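Local structure of Non-ribosomal peptide synthetase (Methanobrevibacter ruminantium, 6VTJ) at residues A[251-256]-A[301-306]; A[244-249]-A[309-314]; A[213-218]-A[372-377]. The protein probably holds a peptide intermediate on the phosphopantetheine arm of its carrier domain and releases it reductively through an NAD(P)H-dependent reductase domain. All coordinates share one frame; numbering follows the deposited sequence.

How the contacts relate
Contacts 1, 2 and 3 lie in the Rossmann-like part of the reductase, on or beside neighbouring parallel strands 213-216, 252-258 and 313-322 of its large sheet. Centres are about 8 Å apart for contacts 1 and 2, about 11 Å for 1 and 3, and about 15 Å for 2 and 3. Along the chain the pairs enclose one another: 213-218 and 372-377 are outermost, 244-249 and 309-314 lie within, and 251-256 and 301-306 are innermost. Contacts 1 and 2 belong to the layer of helices 229-246 and 291-308, whereas contact 3 packs helix 366-376 on the opposite face, so together they sample both sides of an alpha-beta-alpha sandwich.

Contact 1 (A[251-256]-A[301-306]); sequences IKYVQI and RAVLQA
Gln255 and Val303 mark the closest backbone approach, with 7.5 Å between Gln255 CA and Val303 CA. Segment 251-256 becomes an extended strand from Lys252 onward, and 301-306 is continuous helix, with Gln305 N bonded to Arg301 O at 2.9 Å and Ala306 N to Ala302 O at 3.0 Å. Tyr253 and Gln255 send their CB atoms toward the helix, while the intervening Val254 points to the other face of the sheet. A single helical residue, Val303, answers both. Its CG2 branch lies anti to its own carbonyl carbon and beside its backbone N, which directs that methyl at the strand, where it rests against both side chains at once. There Val303 CG2 touches Gln255 CB at 3.9 Å and Tyr253 CE1 at 4.0 Å. The methyl meets the tyrosine ring obliquely, and the two side chains cross at about a right angle. Gln255 contributes the foot of its chain: a bend at chi2 (71°) carries the amide away from Val303, and OE1 accepts a hydrogen bond from Asn216 ND2 on the adjoining strand. The carbonyl oxygen of the buried amide thus has its partner within the sheet, while CB packs against the helix. All three touching residues are buried, and the meeting between them is entirely one of van der Waals contact. The two segments belong to a beta-alpha-beta crossover in which helix 291-308 links the parallel neighbours 252-258 and 313-322. Val303 also touches Val313 and Ile315 on the second of these strands, so it bridges both. Alongside, helix 229-246 packs on the same sheet face, with Val238 and Leu242 against Tyr253; beyond the far side of helix 291-308, Arg301 bonds to Tyr103 OH and Ile97 O.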
loop_
_atom_site.group_PDB
_atom_site.type_symbol
_atom_site.label_atom_id
_atom_site.label_comp_id
_atom_site.label_asym_id
_atom_site.label_seq_id
_atom_site.Cartn_x
_atom_site.Cartn_y
_atom_site.Cartn_z
ATOM N N ILE A 251 -9.042 -25.168 -2.575
ATOM C CA ILE A 251 -8.427 -23.954 -3.105
ATOM C C ILE A 251 -7.942 -23.120 -1.924
ATOM O O ILE A 251 -8.752 -22.621 -1.132
ATOM C CB ILE A 251 -9.389 -23.156 -3.993
ATOM C CG1 ILE A 251 -9.904 -24.026 -5.143
ATOM C CG2 ILE A 251 -8.686 -21.949 -4.589
ATOM C CD1 ILE A 251 -10.922 -23.325 -6.053
ATOM N N LYS A 252 -6.621 -23.004 -1.798
ATOM C CA LYS A 252 -5.989 -22.031 -0.915
ATOM C C LYS A 252 -6.275 -20.606 -1.388
ATOM O O LYS A 252 -6.274 -20.332 -2.589
ATOM C CB LYS A 252 -4.476 -22.229 -0.943
ATOM C CG LYS A 252 -3.848 -23.056 0.119
ATOM C CD LYS A 252 -2.331 -22.816 0.098
ATOM C CE LYS A 252 -1.762 -23.021 -1.283
ATOM N NZ LYS A 252 -1.953 -24.421 -1.772
ATOM N N TYR A 253 -6.453 -19.681 -0.442
ATOM C CA TYR A 253 -6.601 -18.263 -0.751
ATOM C C TYR A 253 -5.502 -17.484 -0.029
ATOM O O TYR A 253 -5.486 -17.414 1.202
ATOM C CB TYR A 253 -7.980 -17.750 -0.349
ATOM C CG TYR A 253 -8.248 -16.340 -0.839
ATOM C CD1 TYR A 253 -7.845 -15.235 -0.101
ATOM C CD2 TYR A 253 -8.908 -16.113 -2.048
ATOM C CE1 TYR A 253 -8.085 -13.944 -0.562
ATOM C CE2 TYR A 253 -9.153 -14.830 -2.500
ATOM C CZ TYR A 253 -8.735 -13.755 -1.759
ATOM O OH TYR A 253 -8.992 -12.471 -2.207
ATOM N N VAL A 254 -4.597 -16.886 -0.789
ATOM C CA VAL A 254 -3.498 -16.097 -0.261
ATOM C C VAL A 254 -3.797 -14.630 -0.535
ATOM O O VAL A 254 -3.812 -14.195 -1.689
ATOM C CB VAL A 254 -2.170 -16.510 -0.888
ATOM C CG1 VAL A 254 -1.059 -15.644 -0.327
ATOM C CG2 VAL A 254 -1.922 -17.998 -0.620
ATOM N N GLN A 255 -4.005 -13.870 0.528
ATOM C CA GLN A 255 -4.268 -12.446 0.453
ATOM C C GLN A 255 -2.958 -11.698 0.676
ATOM O O GLN A 255 -2.255 -11.967 1.653
ATOM C CB GLN A 255 -5.312 -12.053 1.510
ATOM C CG GLN A 255 -5.379 -10.541 1.842
ATOM C CD GLN A 255 -5.983 -9.712 0.721
ATOM O OE1 GLN A 255 -6.106 -10.176 -0.420
ATOM N NE2 GLN A 255 -6.387 -8.482 1.045
ATOM N N ILE A 256 -2.613 -10.784 -0.228
ATOM C CA ILE A 256 -1.505 -9.875 0.031
ATOM C C ILE A 256 -2.059 -8.700 0.811
ATOM O O ILE A 256 -3.017 -8.058 0.378
ATOM C CB ILE A 256 -0.834 -9.404 -1.265
ATOM C CG1 ILE A 256 -0.492 -10.605 -2.162
ATOM C CG2 ILE A 256 0.357 -8.504 -0.931
ATOM C CD1 ILE A 256 0.348 -11.725 -1.454
ATOM N N ARG A 301 -9.858 -9.579 7.961
ATOM C CA ARG A 301 -10.891 -10.194 8.793
ATOM C C ARG A 301 -11.786 -11.123 7.980
ATOM O O ARG A 301 -12.171 -12.192 8.461
ATOM C CB ARG A 301 -11.728 -9.120 9.475
ATOM C CG ARG A 301 -12.668 -9.654 10.542
ATOM C CD ARG A 301 -13.386 -8.498 11.223
ATOM N NE ARG A 301 -14.440 -7.956 10.378
ATOM C CZ ARG A 301 -15.263 -6.976 10.736
ATOM N NH1 ARG A 301 -15.151 -6.398 11.930
ATOM N NH2 ARG A 301 -16.198 -6.568 9.888
ATOM N N ALA A 302 -12.129 -10.744 6.745
ATOM C CA ALA A 302 -12.904 -11.657 5.904
ATOM C C ALA A 302 -12.133 -12.947 5.620
ATOM O O ALA A 302 -12.708 -14.058 5.635
ATOM C CB ALA A 302 -13.292 -10.965 4.601
ATOM N N VAL A 303 -10.830 -12.820 5.353
ATOM C CA VAL A 303 -10.027 -13.990 5.020
ATOM C C VAL A 303 -9.974 -14.941 6.213
ATOM O O VAL A 303 -10.219 -16.151 6.086
ATOM C CB VAL A 303 -8.622 -13.558 4.567
ATOM C CG1 VAL A 303 -7.707 -14.768 4.479
ATOM C CG2 VAL A 303 -8.679 -12.812 3.231
ATOM N N LEU A 304 -9.697 -14.397 7.404
ATOM C CA LEU A 304 -9.616 -15.236 8.601
ATOM C C LEU A 304 -10.987 -15.805 9.004
ATOM O O LEU A 304 -11.064 -16.931 9.517
ATOM C CB LEU A 304 -8.990 -14.439 9.747
ATOM C CG LEU A 304 -7.490 -14.136 9.583
ATOM C CD1 LEU A 304 -6.975 -13.082 10.570
ATOM C CD2 LEU A 304 -6.683 -15.419 9.726
ATOM N N GLN A 305 -12.074 -15.052 8.791
ATOM C CA GLN A 305 -13.413 -15.603 8.980
ATOM C C GLN A 305 -13.626 -16.861 8.137
ATOM O O GLN A 305 -14.038 -17.919 8.652
ATOM C CB GLN A 305 -14.441 -14.534 8.625
ATOM C CG GLN A 305 -15.885 -14.924 8.895
ATOM C CD GLN A 305 -16.828 -13.791 8.551
ATOM O OE1 GLN A 305 -16.724 -12.695 9.104
ATOM N NE2 GLN A 305 -17.733 -14.036 7.608
ATOM N N ALA A 306 -13.370 -16.756 6.823
ATOM C CA ALA A 306 -13.485 -17.933 5.957
ATOM C C ALA A 306 -12.615 -19.077 6.465
ATOM O O ALA A 306 -12.983 -20.253 6.332
ATOM C CB ALA A 306 -13.095 -17.595 4.522
#

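Contact 2 (A[244-249]-A[309-314]); sequences FAQTRN and KGLPVK
Leu311 meets Ala245 and Gln246 where the end of helix 229-246 approaches the turn leading into strand 313-322; the nearest CA atoms, of Gln246 and Leu311, are 6.7 Å apart. The leucine CB is directed at the helix end. From it CG runs anti to the backbone N (chi1 -167°), and this carries the fork of the side chain up to Ala245. At the tip both methyls grip one small residue: Leu311 CD1 lies 4.0 Å from Ala245 CB, and Leu311 CD2 sits 4.1 Å from that same Ala245 CB. Leu311 CD1 also rests against the backbone, 4.0 Å from Ala245 O, and reaches the aliphatic stem of Gln246, with 4.3 Å between Leu311 CD1 and Gln246 CG. Ala306 of helix 291-308 and Tyr253 of strand 252-258 pack around the same leucine, which is buried although its chain neighbour Gly310 is exposed. Gly310 closes helix 291-308 in a Schellman motif; its positive phi of 114°, at which a CB would be jammed against the preceding carbonyl O, suits glycine and lets the chain leave the helix just before Leu311. On the other segment Thr247 OG1 donates back to Phe244 O at 2.8 Å, in the carbonyl plane; the backbone bond from Arg248 N to Ala245 O is weak. Chemically, the contact is an apolar leucine set on an alanine, with the exposed Gln246 at its border. Its hold therefore depends on shape and burial, and the polar bonds nearby serve the two chain turns rather than the join between them.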
loop_
_atom_site.group_PDB
_atom_site.type_symbol
_atom_site.label_atom_id
_atom_site.label_comp_id
_atom_site.label_asym_id
_atom_site.label_seq_id
_atom_site.Cartn_x
_atom_site.Cartn_y
_atom_site.Cartn_z
ATOM N N PHE A 244 -15.384 -17.543 -4.473
ATOM C CA PHE A 244 -14.875 -18.428 -5.506
ATOM C C PHE A 244 -14.075 -19.572 -4.899
ATOM O O PHE A 244 -14.266 -20.736 -5.263
ATOM C CB PHE A 244 -14.012 -17.672 -6.505
ATOM C CG PHE A 244 -13.247 -18.589 -7.407
ATOM C CD1 PHE A 244 -13.897 -19.271 -8.424
ATOM C CD2 PHE A 244 -11.890 -18.836 -7.192
ATOM C CE1 PHE A 244 -13.197 -20.145 -9.246
ATOM C CE2 PHE A 244 -11.189 -19.707 -8.001
ATOM C CZ PHE A 244 -11.842 -20.362 -9.032
ATOM N N ALA A 245 -13.165 -19.259 -3.973
ATOM C CA ALA A 245 -12.351 -20.307 -3.360
ATOM C C ALA A 245 -13.209 -21.318 -2.606
ATOM O O ALA A 245 -12.879 -22.510 -2.570
ATOM C CB ALA A 245 -11.321 -19.686 -2.416
ATOM N N GLN A 246 -14.312 -20.862 -2.013
ATOM C CA GLN A 246 -15.155 -21.731 -1.204
ATOM C C GLN A 246 -16.002 -22.670 -2.045
ATOM O O GLN A 246 -16.385 -23.739 -1.554
ATOM C CB GLN A 246 -16.054 -20.895 -0.290
ATOM C CG GLN A 246 -15.368 -20.485 1.021
ATOM C CD GLN A 246 -15.955 -19.223 1.624
ATOM O OE1 GLN A 246 -16.494 -18.373 0.909
ATOM N NE2 GLN A 246 -15.855 -19.089 2.944
ATOM N N THR A 247 -16.284 -22.311 -3.301
ATOM C CA THR A 247 -17.017 -23.241 -4.160
ATOM C C THR A 247 -16.324 -24.593 -4.323
ATOM O O THR A 247 -16.973 -25.544 -4.762
ATOM C CB THR A 247 -17.252 -22.658 -5.555
ATOM O OG1 THR A 247 -16.031 -22.706 -6.311
ATOM C CG2 THR A 247 -17.782 -21.243 -5.473
ATOM N N ARG A 248 -15.030 -24.702 -4.020
ATOM C CA ARG A 248 -14.327 -25.981 -4.021
ATOM C C ARG A 248 -13.684 -26.214 -2.658
ATOM O O ARG A 248 -13.492 -25.285 -1.866
ATOM C CB ARG A 248 -13.265 -26.049 -5.134
ATOM C CG ARG A 248 -13.837 -25.992 -6.555
ATOM C CD ARG A 248 -12.745 -25.987 -7.629
ATOM N N ASN A 249 -13.360 -27.476 -2.379
ATOM C CA ASN A 249 -12.850 -27.858 -1.066
ATOM C C ASN A 249 -11.329 -27.831 -0.982
ATOM O O ASN A 249 -10.779 -28.160 0.075
ATOM C CB ASN A 249 -13.360 -29.257 -0.679
ATOM N N LYS A 309 -14.252 -21.024 8.993
ATOM C CA LYS A 309 -15.183 -21.980 8.408
ATOM C C LYS A 309 -14.492 -23.111 7.649
ATOM O O LYS A 309 -15.175 -23.983 7.116
ATOM C CB LYS A 309 -16.173 -21.271 7.475
ATOM C CG LYS A 309 -17.097 -20.285 8.168
ATOM C CD LYS A 309 -17.708 -20.893 9.428
ATOM N N GLY A 310 -13.167 -23.127 7.576
ATOM C CA GLY A 310 -12.468 -24.261 6.997
ATOM C C GLY A 310 -11.718 -23.978 5.713
ATOM O O GLY A 310 -11.064 -24.893 5.190
ATOM N N LEU A 311 -11.783 -22.777 5.167
ATOM C CA LEU A 311 -10.954 -22.429 4.009
ATOM C C LEU A 311 -9.481 -22.356 4.412
ATOM O O LEU A 311 -9.142 -21.682 5.387
ATOM C CB LEU A 311 -11.396 -21.081 3.428
ATOM C CG LEU A 311 -10.838 -20.740 2.046
ATOM C CD1 LEU A 311 -11.304 -21.765 1.006
ATOM C CD2 LEU A 311 -11.227 -19.329 1.635
ATOM N N PRO A 312 -8.584 -23.034 3.704
ATOM C CA PRO A 312 -7.146 -22.790 3.918
ATOM C C PRO A 312 -6.739 -21.425 3.370
ATOM O O PRO A 312 -6.996 -21.112 2.204
ATOM C CB PRO A 312 -6.475 -23.935 3.146
ATOM C CG PRO A 312 -7.471 -24.328 2.128
ATOM C CD PRO A 312 -8.828 -24.099 2.718
ATOM N N VAL A 313 -6.112 -20.595 4.222
ATOM C CA VAL A 313 -5.791 -19.220 3.853
ATOM C C VAL A 313 -4.416 -18.829 4.375
ATOM O O VAL A 313 -3.897 -19.399 5.343
ATOM C CB VAL A 313 -6.814 -18.183 4.387
ATOM C CG1 VAL A 313 -8.246 -18.568 4.053
ATOM C CG2 VAL A 313 -6.651 -18.012 5.889
ATOM N N LYS A 314 -3.837 -17.827 3.703
ATOM C CA LYS A 314 -2.668 -17.105 4.175
ATOM C C LYS A 314 -2.899 -15.613 4.010
ATOM O O LYS A 314 -3.540 -15.149 3.059
ATOM C CB LYS A 314 -1.382 -17.484 3.424
ATOM C CG LYS A 314 -1.257 -18.953 3.075
ATOM C CD LYS A 314 -0.176 -19.599 3.876
ATOM C CE LYS A 314 -0.120 -21.111 3.653
ATOM N NZ LYS A 314 -0.169 -21.752 5.003
#

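Contact 3 (A[213-218]-A[372-377]); sequences TVINSA and GILALS
Ile215 carries the apolar contact from the strand side. Its CG1 branch lies beside the backbone N (chi1 -54°) and extends CD1 toward helix 366-376, where Ile215 CD1 meets Leu374 CD2 at 4.0 Å; the two side chains cross at about a right angle. Its other branch lies anti to the backbone N, and Ile215 CG2 touches Ile373 CG2 at 4.3 Å. The CB of Leu374 points past the strand, not at it, and only the end of the side chain comes near. A mixed contact adds Ser377, whose OG is 4.2 Å from Ile215 CD1. That hydroxyl is turned back to Ile373: Ser377 OG donates to Ile373 O at 2.7 Å, 36° out of the carbonyl plane, while Ser377 N reaches the same oxygen from the opposite face at 3.0 Å. Two donors thus occupy Ile373 O, leaving the serine to present a tied-down polar group to the isoleucine. Helix 137-149 wedges in beside them, with Ile142 touching both Ile215 and Ile373. Strand 213-216 runs between parallel strands 129-132 and 252-258, and Ser377 also receives Val254 from the latter.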
loop_
_atom_site.group_PDB
_atom_site.type_symbol
_atom_site.label_atom_id
_atom_site.label_comp_id
_atom_site.label_asym_id
_atom_site.label_seq_id
_atom_site.Cartn_x
_atom_site.Cartn_y
_atom_site.Cartn_z
ATOM N N THR A 213 -4.370 -22.478 -5.986
ATOM C CA THR A 213 -4.076 -21.363 -5.095
ATOM C C THR A 213 -4.499 -20.058 -5.744
ATOM O O THR A 213 -4.102 -19.790 -6.878
ATOM C CB THR A 213 -2.588 -21.275 -4.772
ATOM O OG1 THR A 213 -2.085 -22.544 -4.321
ATOM C CG2 THR A 213 -2.357 -20.201 -3.713
ATOM N N VAL A 214 -5.272 -19.242 -5.028
ATOM C CA VAL A 214 -5.517 -17.860 -5.431
ATOM C C VAL A 214 -4.502 -16.977 -4.719
ATOM O O VAL A 214 -4.310 -17.104 -3.514
ATOM C CB VAL A 214 -6.949 -17.426 -5.096
ATOM C CG1 VAL A 214 -7.146 -15.979 -5.519
ATOM C CG2 VAL A 214 -7.966 -18.330 -5.786
ATOM N N ILE A 215 -3.806 -16.135 -5.466
ATOM C CA ILE A 215 -2.965 -15.084 -4.901
ATOM C C ILE A 215 -3.585 -13.747 -5.283
ATOM O O ILE A 215 -3.618 -13.368 -6.466
ATOM C CB ILE A 215 -1.509 -15.195 -5.367
ATOM C CG1 ILE A 215 -0.986 -16.614 -5.073
ATOM C CG2 ILE A 215 -0.672 -14.152 -4.657
ATOM C CD1 ILE A 215 0.518 -16.785 -5.212
ATOM N N ASN A 216 -4.103 -13.037 -4.271
ATOM C CA ASN A 216 -4.842 -11.794 -4.468
ATOM C C ASN A 216 -3.929 -10.623 -4.149
ATOM O O ASN A 216 -3.789 -10.205 -2.991
ATOM C CB ASN A 216 -6.103 -11.744 -3.617
ATOM C CG ASN A 216 -7.001 -10.603 -4.046
ATOM O OD1 ASN A 216 -7.489 -10.592 -5.175
ATOM N ND2 ASN A 216 -7.162 -9.609 -3.190
ATOM N N SER A 217 -3.266 -10.121 -5.190
ATOM C CA SER A 217 -2.458 -8.922 -5.077
ATOM C C SER A 217 -3.129 -7.716 -5.710
ATOM O O SER A 217 -2.597 -6.614 -5.601
ATOM C CB SER A 217 -1.071 -9.137 -5.698
ATOM O OG SER A 217 -1.140 -9.028 -7.109
ATOM N N ALA A 218 -4.287 -7.885 -6.357
ATOM C CA ALA A 218 -5.029 -6.726 -6.827
ATOM C C ALA A 218 -5.454 -5.900 -5.630
ATOM O O ALA A 218 -5.999 -6.438 -4.660
ATOM C CB ALA A 218 -6.265 -7.135 -7.630
ATOM N N GLY A 372 9.394 -14.248 -1.767
ATOM C CA GLY A 372 8.930 -14.584 -0.435
ATOM C C GLY A 372 7.454 -14.922 -0.381
ATOM O O GLY A 372 7.034 -15.743 0.444
ATOM N N ILE A 373 6.648 -14.298 -1.247
ATOM C CA ILE A 373 5.227 -14.637 -1.310
ATOM C C ILE A 373 5.061 -16.061 -1.804
ATOM O O ILE A 373 4.294 -16.855 -1.242
ATOM C CB ILE A 373 4.474 -13.634 -2.199
ATOM C CG1 ILE A 373 4.249 -12.335 -1.425
ATOM C CG2 ILE A 373 3.147 -14.209 -2.677
ATOM C CD1 ILE A 373 3.986 -11.150 -2.326
ATOM N N LEU A 374 5.808 -16.413 -2.849
ATOM C CA LEU A 374 5.727 -17.770 -3.366
ATOM C C LEU A 374 6.202 -18.789 -2.339
ATOM O O LEU A 374 5.639 -19.884 -2.247
ATOM C CB LEU A 374 6.531 -17.882 -4.656
ATOM C CG LEU A 374 5.900 -17.125 -5.815
ATOM C CD1 LEU A 374 6.642 -17.449 -7.110
ATOM C CD2 LEU A 374 4.413 -17.450 -5.943
ATOM N N ALA A 375 7.232 -18.457 -1.547
ATOM C CA ALA A 375 7.702 -19.413 -0.536
ATOM C C ALA A 375 6.696 -19.565 0.593
ATOM O O ALA A 375 6.404 -20.681 1.032
ATOM C CB ALA A 375 9.064 -18.986 0.027
ATOM N N LEU A 376 6.177 -18.447 1.106
ATOM C CA LEU A 376 5.261 -18.510 2.232
ATOM C C LEU A 376 3.937 -19.154 1.854
ATOM O O LEU A 376 3.260 -19.695 2.733
ATOM C CB LEU A 376 5.044 -17.109 2.812
ATOM C CG LEU A 376 6.344 -16.520 3.384
ATOM C CD1 LEU A 376 6.222 -15.023 3.687
ATOM C CD2 LEU A 376 6.808 -17.292 4.625
ATOM N N SER A 377 3.564 -19.142 0.565
ATOM C CA SER A 377 2.314 -19.783 0.169
ATOM C C SER A 377 2.351 -21.299 0.376
ATOM O O SER A 377 1.287 -21.921 0.450
ATOM C CB SER A 377 2.000 -19.439 -1.291
ATOM O OG SER A 377 1.875 -18.016 -1.457
#